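Local atomic coordinates of calcium-binding EF hand family protein (Arabidopsis thaliana, PDB entry 6YIG), a protein that probably acts as a calcium-binding adaptor in plant endocytosis as part of the TPLATE complex, this chain being its N-terminal EH domain. Residues A[48-53]-A[72-77]. Sequence-based numbering, arbitrary orientation. Where two conformers were deposited one is given.
Sequences AQIWSL and RLVTVA
Ile-50 reaches across to Leu-73 and Val-74, and with Leu-73 it makes up the bulk of this contact. From CB two branches part. A chi1 of -72° keeps CG1 on the backbone N side and away from the carbonyl carbon, which carries this branch to 3.8 Å from Leu-73 CB, while CG2 lies against that same Leu-73 CB at 4.1 Å. The chain then runs on extended to CD1, which sits 3.9 Å from Val-74 CG2 and equally near the Val-74 backbone N. Ile-50 and Leu-73 point past one another from opposing helices, and the Val-74 side chain stands roughly square to that of Ile-50. Helices 44-54 and 64-78 supply these residues; they are the two helices of the second EF-hand of the EH domain, the helix-loop-helix whose loop holds sodium in this crystal. Here their short segments run at 150° to each other, with axes 10.3 Å apart at closest approach and no hydrogen bond between them. On the side nearer the sodium loop, Leu-53 CD1 meets Leu-73 CD1 at 4.2 Å, a looser touch. Helix 85-93 covers this flank, with Val-88 against Leu-53 and Ala-91 against Leu-73; Phe-37 of helix 30-37, from the calcium-binding EF-hand, packs on Val-74.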
ATOM      1  N   ALA A  48      -8.114  -4.914   4.888  1.00 13.04           N
ATOM      2  CA  ALA A  48      -7.887  -4.939   6.327  1.00 12.68           C
ATOM      3  C   ALA A  48      -6.575  -5.632   6.673  1.00 14.52           C
ATOM      4  O   ALA A  48      -5.814  -5.154   7.524  1.00 14.46           O
ATOM      5  CB  ALA A  48      -9.044  -5.645   7.041  1.00 14.85           C
ATOM      6  N   GLN A  49      -6.282  -6.756   6.015  0.54 13.98           N
ATOM      7  CA  GLN A  49      -5.049  -7.479   6.302  0.54 13.48           C
ATOM      8  C   GLN A  49      -3.833  -6.669   5.876  0.54 12.94           C
ATOM      9  O   GLN A  49      -2.828  -6.644   6.587  0.54 12.48           O
ATOM     10  CB  GLN A  49      -5.061  -8.845   5.614  0.54 16.05           C
ATOM     11  CG  GLN A  49      -3.896  -9.745   5.985  0.54 18.72           C
ATOM     12  CD  GLN A  49      -4.082 -11.189   5.487  0.54 18.99           C
ATOM     13  OE1 GLN A  49      -3.459 -11.604   4.517  0.54 21.56           O
ATOM     14  NE2 GLN A  49      -4.932 -11.945   6.160  0.54 24.53           N
ATOM     15  N   ILE A  50      -3.926  -5.974   4.740  1.00 12.31           N
ATOM     16  CA  ILE A  50      -2.833  -5.121   4.279  1.00 12.04           C
ATOM     17  C   ILE A  50      -2.606  -3.966   5.243  1.00 12.58           C
ATOM     18  O   ILE A  50      -1.464  -3.670   5.601  1.00 12.99           O
ATOM     19  CB  ILE A  50      -3.123  -4.638   2.844  1.00 10.84           C
ATOM     20  CG1 ILE A  50      -2.956  -5.812   1.876  1.00 12.43           C
ATOM     21  CG2 ILE A  50      -2.205  -3.507   2.449  1.00 12.08           C
ATOM     22  CD1 ILE A  50      -3.433  -5.575   0.506  1.00 14.03           C
ATOM     23  N   TRP A  51      -3.684  -3.336   5.722  1.00 11.89           N
ATOM     24  CA  TRP A  51      -3.542  -2.237   6.670  1.00 13.54           C
ATOM     25  C   TRP A  51      -2.849  -2.719   7.938  1.00 13.98           C
ATOM     26  O   TRP A  51      -1.910  -2.085   8.427  1.00 15.11           O
ATOM     27  CB  TRP A  51      -4.926  -1.637   6.994  1.00 12.97           C
ATOM     28  CG  TRP A  51      -4.836  -0.659   8.144  1.00 14.87           C
ATOM     29  CD1 TRP A  51      -5.061  -0.925   9.466  1.00 14.66           C
ATOM     30  CD2 TRP A  51      -4.417   0.707   8.078  1.00 13.93           C
ATOM     31  NE1 TRP A  51      -4.842   0.195  10.219  1.00 17.56           N
ATOM     32  CE2 TRP A  51      -4.440   1.212   9.391  1.00 16.78           C
ATOM     33  CE3 TRP A  51      -4.059   1.561   7.034  1.00 16.49           C
ATOM     34  CZ2 TRP A  51      -4.108   2.526   9.687  1.00 17.66           C
ATOM     35  CZ3 TRP A  51      -3.745   2.858   7.330  1.00 15.55           C
ATOM     36  CH2 TRP A  51      -3.748   3.329   8.644  1.00 16.92           C
ATOM     37  N   SER A  52      -3.327  -3.840   8.494  0.57 13.17           N
ATOM     38  CA  SER A  52      -2.744  -4.394   9.715  0.57 15.83           C
ATOM     39  C   SER A  52      -1.252  -4.649   9.541  0.57 16.67           C
ATOM     40  O   SER A  52      -0.442  -4.282  10.406  0.57 18.88           O
ATOM     41  CB  SER A  52      -3.486  -5.683  10.086  0.57 20.88           C
ATOM     42  OG  SER A  52      -2.942  -6.306  11.239  0.57 25.16           O
ATOM     43  N   LEU A  53      -0.869  -5.219   8.402  1.00 14.88           N
ATOM     44  CA  LEU A  53       0.522  -5.570   8.165  1.00 13.22           C
ATOM     45  C   LEU A  53       1.385  -4.341   7.957  1.00 14.20           C
ATOM     46  O   LEU A  53       2.597  -4.378   8.212  1.00 17.47           O
ATOM     47  CB  LEU A  53       0.639  -6.445   6.922  1.00 14.24           C
ATOM     48  CG  LEU A  53       0.033  -7.828   7.053  1.00 15.54           C
ATOM     49  CD1 LEU A  53      -0.092  -8.431   5.659  1.00 15.46           C
ATOM     50  CD2 LEU A  53       0.901  -8.739   7.910  1.00 17.62           C
ATOM     51  N   ARG A  72       2.621  -2.110  -2.421  1.00 12.52           N
ATOM     52  CA  ARG A  72       3.209  -3.335  -2.944  1.00 11.39           C
ATOM     53  C   ARG A  72       2.321  -4.531  -2.654  1.00 10.39           C
ATOM     54  O   ARG A  72       2.130  -5.394  -3.513  1.00 11.78           O
ATOM     55  CB  ARG A  72       4.605  -3.560  -2.356  1.00 11.47           C
ATOM     56  CG  ARG A  72       5.617  -2.537  -2.784  1.00 14.30           C
ATOM     57  CD  ARG A  72       6.997  -2.760  -2.152  1.00 13.82           C
ATOM     58  NE  ARG A  72       7.920  -1.745  -2.665  1.00 16.76           N
ATOM     59  CZ  ARG A  72       8.279  -0.643  -2.008  1.00 16.31           C
ATOM     60  NH1 ARG A  72       7.877  -0.410  -0.772  1.00 14.50           N
ATOM     61  NH2 ARG A  72       9.062   0.234  -2.600  1.00 19.47           N
ATOM     62  N   LEU A  73       1.792  -4.617  -1.440  1.00 10.61           N
ATOM     63  CA  LEU A  73       0.895  -5.719  -1.118  1.00 10.81           C
ATOM     64  C   LEU A  73      -0.366  -5.650  -1.961  1.00 11.14           C
ATOM     65  O   LEU A  73      -0.907  -6.699  -2.348  1.00 12.37           O
ATOM     66  CB  LEU A  73       0.577  -5.693   0.361  1.00 11.59           C
ATOM     67  CG  LEU A  73       1.741  -6.045   1.274  1.00 11.16           C
ATOM     68  CD1 LEU A  73       1.381  -5.781   2.732  1.00 16.88           C
ATOM     69  CD2 LEU A  73       2.201  -7.482   1.074  1.00 14.68           C
ATOM     70  N   VAL A  74      -0.876  -4.441  -2.224  1.00 11.60           N
ATOM     71  CA  VAL A  74      -2.025  -4.293  -3.116  1.00 11.37           C
ATOM     72  C   VAL A  74      -1.707  -4.823  -4.511  1.00 11.39           C
ATOM     73  O   VAL A  74      -2.516  -5.536  -5.115  1.00 13.92           O
ATOM     74  CB  VAL A  74      -2.524  -2.838  -3.150  1.00 11.23           C
ATOM     75  CG1 VAL A  74      -3.472  -2.614  -4.316  1.00 13.20           C
ATOM     76  CG2 VAL A  74      -3.171  -2.482  -1.828  1.00 14.17           C
ATOM     77  N   THR A  75      -0.536  -4.510  -5.052  1.00 11.14           N
ATOM     78  CA  THR A  75      -0.173  -5.081  -6.345  1.00 11.70           C
ATOM     79  C   THR A  75      -0.180  -6.601  -6.315  1.00 14.19           C
ATOM     80  O   THR A  75      -0.698  -7.253  -7.233  1.00 15.30           O
ATOM     81  CB  THR A  75       1.201  -4.566  -6.771  1.00 12.49           C
ATOM     82  OG1 THR A  75       1.089  -3.155  -6.909  1.00 13.13           O
ATOM     83  CG2 THR A  75       1.655  -5.202  -8.093  1.00 15.37           C
ATOM     84  N   VAL A  76       0.433  -7.201  -5.292  1.00 13.18           N
ATOM     85  CA  VAL A  76       0.434  -8.661  -5.213  1.00 15.64           C
ATOM     86  C   VAL A  76      -0.995  -9.191  -5.179  1.00 15.33           C
ATOM     87  O   VAL A  76      -1.332 -10.151  -5.881  1.00 15.22           O
ATOM     88  CB  VAL A  76       1.257  -9.123  -3.996  1.00 16.06           C
ATOM     89  CG1 VAL A  76       1.146 -10.621  -3.821  1.00 17.15           C
ATOM     90  CG2 VAL A  76       2.709  -8.683  -4.160  1.00 17.00           C
ATOM     91  N   ALA A  77      -1.868  -8.558  -4.387  1.00 13.68           N
ATOM     92  CA  ALA A  77      -3.262  -9.005  -4.336  1.00 13.93           C
ATOM     93  C   ALA A  77      -3.971  -8.802  -5.670  1.00 16.48           C
ATOM     94  O   ALA A  77      -4.833  -9.616  -6.046  1.00 17.06           O
ATOM     95  CB  ALA A  77      -4.004  -8.284  -3.215  1.00 14.84           C
TER